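Local coordinates for protein virulence factor (Pectobacterium carotovorum, PDB 2W3Y) that is an S-palmitoylated virulence factor of a Drosophila pathogen and binds to lipid vesicles, at residues A[98-110]-A[220-232]. Residues are numbered along the deposited sequence; the frame is centred on the assembly and turned at random.
Sequences SNQLIPAFFTDPI and GVDTVGGTFRIEE
Phe228 turns the edge of its ring toward a face of Phe106, a T-shaped pair with centroids 5.6 Å apart and planes at 68°. With chi1 at -176° the Phe228 ring swings away from its own N and brings CD1 over the rim of that face, while CD1 of Ile102 covers the opposite one. Phe70 and Met67 of helix 57-81 close in on the Phe106 ring. At the C-terminal end of helix 91-105, Arg229 bends at chi3 and sends NH2 to Ala104 O, 2.9 Å away, from above the carbonyl plane; its NH1 makes a salt bridge to Glu232 OE1 (2.6 Å). Both partners lie close to the guanidinium plane, which restrains its rotation. Beyond the helix the chain pairs antiparallel with strand 220-228 in the large mixed sheet. Thr107 and Thr227 exchange backbone bonds, N of Thr107 to O of Thr227 being 2.7 Å, and Ile110 N reaches Gly225 O at 2.9 Å; the one-residue shift between them is a beta bulge. Two waters link Thr227 OG1 to Asp108, one at O, the other at OD2. In Ile110 a chi1 of 62° sets CG1 between backbone N and carbonyl carbon, directing CD1 onto Gly225 N (3.6 Å), where no side chain intervenes.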
loop_
_atom_site.group_PDB
_atom_site.type_symbol
_atom_site.label_atom_id
_atom_site.label_comp_id
_atom_site.label_asym_id
_atom_site.label_seq_id
_atom_site.Cartn_x
_atom_site.Cartn_y
_atom_site.Cartn_z
ATOM N N SER A 98 -11.187 4.154 3.407
ATOM C CA SER A 98 -10.855 2.802 3.857
ATOM C C SER A 98 -11.799 2.255 4.954
ATOM O O SER A 98 -12.112 1.074 4.959
ATOM C CB SER A 98 -9.387 2.730 4.327
ATOM O OG SER A 98 -8.504 3.181 3.305
ATOM N N ASN A 99 -12.240 3.110 5.877
ATOM C CA ASN A 99 -13.204 2.722 6.922
ATOM C C ASN A 99 -14.577 2.316 6.357
ATOM O O ASN A 99 -15.416 1.787 7.073
ATOM C CB ASN A 99 -13.387 3.853 7.944
ATOM C CG ASN A 99 -12.217 3.965 8.925
ATOM O OD1 ASN A 99 -11.479 3.001 9.168
ATOM N ND2 ASN A 99 -12.065 5.145 9.513
ATOM N N GLN A 100 -14.788 2.566 5.070
ATOM C CA GLN A 100 -15.988 2.126 4.374
ATOM C C GLN A 100 -15.773 0.770 3.704
ATOM O O GLN A 100 -16.659 -0.097 3.762
ATOM C CB GLN A 100 -16.447 3.179 3.368
ATOM C CG GLN A 100 -16.892 4.487 4.000
ATOM C CD GLN A 100 -18.052 4.319 4.979
ATOM O OE1 GLN A 100 -17.935 4.665 6.154
ATOM N NE2 GLN A 100 -19.174 3.786 4.496
ATOM N N LEU A 101 -14.585 0.573 3.119
ATOM C CA LEU A 101 -14.203 -0.688 2.460
ATOM C C LEU A 101 -14.002 -1.866 3.419
ATOM O O LEU A 101 -14.421 -2.991 3.127
ATOM C CB LEU A 101 -12.906 -0.504 1.618
ATOM C CG LEU A 101 -12.981 0.408 0.391
ATOM C CD1 LEU A 101 -11.600 0.677 -0.229
ATOM C CD2 LEU A 101 -13.971 -0.106 -0.668
ATOM N N ILE A 102 -13.339 -1.601 4.546
ATOM C CA ILE A 102 -12.873 -2.642 5.482
ATOM C C ILE A 102 -13.992 -3.522 6.100
ATOM O O ILE A 102 -13.916 -4.741 6.019
ATOM C CB ILE A 102 -11.883 -2.053 6.574
ATOM C CG1 ILE A 102 -10.615 -1.442 5.928
ATOM C CG2 ILE A 102 -11.513 -3.088 7.664
ATOM C CD1 ILE A 102 -9.851 -2.344 4.996
ATOM N N PRO A 103 -15.031 -2.909 6.705
ATOM C CA PRO A 103 -16.149 -3.701 7.256
ATOM C C PRO A 103 -16.858 -4.544 6.193
ATOM O O PRO A 103 -17.323 -5.659 6.479
ATOM C CB PRO A 103 -17.101 -2.630 7.787
ATOM C CG PRO A 103 -16.260 -1.440 8.012
ATOM C CD PRO A 103 -15.233 -1.465 6.932
ATOM N N ALA A 104 -16.884 -4.027 4.965
ATOM C CA ALA A 104 -17.585 -4.649 3.845
ATOM C C ALA A 104 -16.923 -5.912 3.299
ATOM O O ALA A 104 -17.607 -6.906 3.040
ATOM C CB ALA A 104 -17.776 -3.627 2.730
ATOM N N PHE A 105 -15.598 -5.882 3.128
ATOM C CA PHE A 105 -14.887 -6.941 2.400
ATOM C C PHE A 105 -13.702 -7.549 3.148
ATOM O O PHE A 105 -13.035 -8.453 2.647
ATOM C CB PHE A 105 -14.370 -6.400 1.060
ATOM C CG PHE A 105 -15.416 -5.747 0.210
ATOM C CD1 PHE A 105 -16.358 -6.511 -0.466
ATOM C CD2 PHE A 105 -15.432 -4.370 0.056
ATOM C CE1 PHE A 105 -17.311 -5.911 -1.274
ATOM C CE2 PHE A 105 -16.391 -3.745 -0.749
ATOM C CZ PHE A 105 -17.331 -4.519 -1.416
ATOM N N PHE A 106 -13.430 -7.055 4.349
ATOM C CA PHE A 106 -12.194 -7.426 5.032
ATOM C C PHE A 106 -12.435 -7.879 6.469
ATOM O O PHE A 106 -13.529 -7.718 7.024
ATOM C CB PHE A 106 -11.198 -6.255 5.017
ATOM C CG PHE A 106 -10.720 -5.866 3.639
ATOM C CD1 PHE A 106 -9.493 -6.309 3.170
ATOM C CD2 PHE A 106 -11.489 -5.044 2.819
ATOM C CE1 PHE A 106 -9.049 -5.964 1.894
ATOM C CE2 PHE A 106 -11.057 -4.693 1.553
ATOM C CZ PHE A 106 -9.829 -5.155 1.087
ATOM N N THR A 107 -11.393 -8.414 7.075
ATOM C CA THR A 107 -11.470 -8.880 8.449
ATOM C C THR A 107 -10.221 -8.411 9.203
ATOM O O THR A 107 -9.345 -7.784 8.601
ATOM C CB THR A 107 -11.695 -10.416 8.485
ATOM O OG1 THR A 107 -11.959 -10.839 9.829
ATOM C CG2 THR A 107 -10.517 -11.186 7.896
ATOM N N ASP A 108 -10.153 -8.704 10.505
ATOM C CA ASP A 108 -9.071 -8.241 11.394
ATOM C C ASP A 108 -8.648 -6.794 11.118
ATOM O O ASP A 108 -7.493 -6.525 10.756
ATOM C CB ASP A 108 -7.861 -9.187 11.342
ATOM C CG ASP A 108 -8.171 -10.570 11.899
ATOM O OD1 ASP A 108 -9.016 -10.699 12.822
ATOM O OD2 ASP A 108 -7.559 -11.532 11.414
ATOM N N PRO A 109 -9.578 -5.849 11.296
ATOM C CA PRO A 109 -9.218 -4.454 10.998
ATOM C C PRO A 109 -8.067 -3.956 11.881
ATOM O O PRO A 109 -7.970 -4.329 13.053
ATOM C CB PRO A 109 -10.512 -3.680 11.299
ATOM C CG PRO A 109 -11.316 -4.583 12.193
ATOM C CD PRO A 109 -10.965 -5.977 11.789
ATOM N N ILE A 110 -7.182 -3.148 11.308
ATOM C CA ILE A 110 -6.158 -2.489 12.095
ATOM C C ILE A 110 -6.257 -0.961 11.936
ATOM O O ILE A 110 -6.743 -0.459 10.928
ATOM C CB ILE A 110 -4.699 -3.045 11.826
ATOM C CG1 ILE A 110 -4.255 -2.831 10.382
ATOM C CG2 ILE A 110 -4.582 -4.538 12.194
ATOM C CD1 ILE A 110 -3.636 -1.485 10.133
ATOM N N GLY A 220 6.356 9.205 12.493
ATOM C CA GLY A 220 5.084 8.792 13.048
ATOM C C GLY A 220 4.196 8.425 11.878
ATOM O O GLY A 220 3.943 9.244 11.001
ATOM N N VAL A 221 3.739 7.174 11.866
ATOM C CA VAL A 221 2.987 6.626 10.738
ATOM C C VAL A 221 1.573 6.253 11.182
ATOM O O VAL A 221 1.404 5.402 12.059
ATOM C CB VAL A 221 3.708 5.386 10.126
ATOM C CG1 VAL A 221 3.017 4.934 8.855
ATOM C CG2 VAL A 221 5.244 5.690 9.889
ATOM N N ASP A 222 0.569 6.886 10.583
ATOM C CA ASP A 222 -0.840 6.546 10.808
ATOM C C ASP A 222 -1.214 5.355 9.932
ATOM O O ASP A 222 -0.832 5.313 8.760
ATOM C CB ASP A 222 -1.732 7.713 10.415
ATOM C CG ASP A 222 -1.511 8.934 11.268
ATOM O OD1 ASP A 222 -1.513 8.810 12.512
ATOM O OD2 ASP A 222 -1.348 10.028 10.675
ATOM N N THR A 223 -1.947 4.397 10.491
ATOM C CA THR A 223 -2.229 3.143 9.795
ATOM C C THR A 223 -3.714 2.798 9.740
ATOM O O THR A 223 -4.472 3.061 10.689
ATOM C CB THR A 223 -1.414 1.922 10.379
ATOM O OG1 THR A 223 -1.940 1.514 11.648
ATOM C CG2 THR A 223 0.079 2.242 10.541
ATOM N N VAL A 224 -4.116 2.195 8.628
ATOM C CA VAL A 224 -5.458 1.626 8.444
ATOM C C VAL A 224 -5.319 0.448 7.467
ATOM O O VAL A 224 -4.454 0.455 6.581
ATOM C CB VAL A 224 -6.518 2.675 7.985
ATOM C CG1 VAL A 224 -6.377 3.026 6.517
ATOM C CG2 VAL A 224 -7.956 2.194 8.299
ATOM N N GLY A 225 -6.136 -0.575 7.671
ATOM C CA GLY A 225 -6.050 -1.767 6.844
ATOM C C GLY A 225 -6.838 -2.952 7.353
ATOM O O GLY A 225 -7.463 -2.899 8.415
ATOM N N GLY A 226 -6.802 -4.036 6.582
ATOM C CA GLY A 226 -7.456 -5.267 6.978
ATOM C C GLY A 226 -6.990 -6.424 6.132
ATOM O O GLY A 226 -6.231 -6.242 5.182
ATOM N N THR A 227 -7.452 -7.611 6.496
ATOM C CA THR A 227 -7.154 -8.851 5.781
ATOM C C THR A 227 -8.342 -9.153 4.869
ATOM O O THR A 227 -9.485 -9.123 5.320
ATOM C CB THR A 227 -6.971 -10.001 6.787
ATOM O OG1 THR A 227 -5.905 -9.685 7.698
ATOM C CG2 THR A 227 -6.659 -11.338 6.089
ATOM N N PHE A 228 -8.084 -9.437 3.589
ATOM C CA PHE A 228 -9.170 -9.785 2.675
ATOM C C PHE A 228 -9.740 -11.183 2.924
ATOM O O PHE A 228 -9.013 -12.113 3.236
ATOM C CB PHE A 228 -8.758 -9.641 1.203
ATOM C CG PHE A 228 -9.889 -9.895 0.235
ATOM C CD1 PHE A 228 -10.967 -9.019 0.161
ATOM C CD2 PHE A 228 -9.878 -11.015 -0.599
ATOM C CE1 PHE A 228 -12.013 -9.249 -0.722
ATOM C CE2 PHE A 228 -10.918 -11.245 -1.489
ATOM C CZ PHE A 228 -11.980 -10.373 -1.552
ATOM N N ARG A 229 -11.059 -11.296 2.766
ATOM C CA ARG A 229 -11.786 -12.549 2.934
ATOM C C ARG A 229 -11.613 -13.429 1.698
ATOM O O ARG A 229 -12.576 -13.693 0.966
ATOM C CB ARG A 229 -13.270 -12.260 3.179
ATOM C CG ARG A 229 -13.558 -11.498 4.448
ATOM C CD ARG A 229 -14.993 -11.712 4.879
ATOM N NE ARG A 229 -15.847 -10.581 4.567
ATOM C CZ ARG A 229 -17.171 -10.639 4.473
ATOM N NH1 ARG A 229 -17.816 -11.784 4.633
ATOM N NH2 ARG A 229 -17.849 -9.542 4.193
ATOM N N ILE A 230 -10.384 -13.885 1.471
ATOM C CA ILE A 230 -10.049 -14.662 0.264
ATOM C C ILE A 230 -10.718 -16.051 0.232
ATOM O O ILE A 230 -11.085 -16.553 -0.843
ATOM C CB ILE A 230 -8.496 -14.758 0.063
ATOM C CG1 ILE A 230 -8.135 -15.259 -1.338
ATOM C CG2 ILE A 230 -7.833 -15.593 1.164
ATOM C CD1 ILE A 230 -8.419 -14.268 -2.464
ATOM N N GLU A 231 -10.877 -16.639 1.417
ATOM C CA GLU A 231 -11.517 -17.947 1.616
ATOM C C GLU A 231 -12.986 -17.925 1.198
ATOM O O GLU A 231 -13.431 -18.806 0.455
ATOM C CB GLU A 231 -11.406 -18.390 3.078
ATOM C CG GLU A 231 -9.971 -18.558 3.610
ATOM C CD GLU A 231 -9.302 -17.238 4.034
ATOM O OE1 GLU A 231 -8.073 -17.270 4.272
ATOM O OE2 GLU A 231 -9.986 -16.180 4.119
ATOM N N GLU A 232 -13.711 -16.905 1.658
ATOM C CA GLU A 232 -15.098 -16.672 1.281
ATOM C C GLU A 232 -15.264 -16.280 -0.185
ATOM O O GLU A 232 -16.269 -16.629 -0.797
ATOM C CB GLU A 232 -15.736 -15.610 2.170
ATOM C CG GLU A 232 -16.040 -16.100 3.571
ATOM C CD GLU A 232 -16.162 -14.974 4.583
ATOM O OE1 GLU A 232 -17.218 -14.298 4.598
ATOM O OE2 GLU A 232 -15.202 -14.779 5.370
HETATM O O HOH W 1 -5.497 -7.473 9.140
HETATM O O HOH W 2 -5.442 -11.507 9.727
#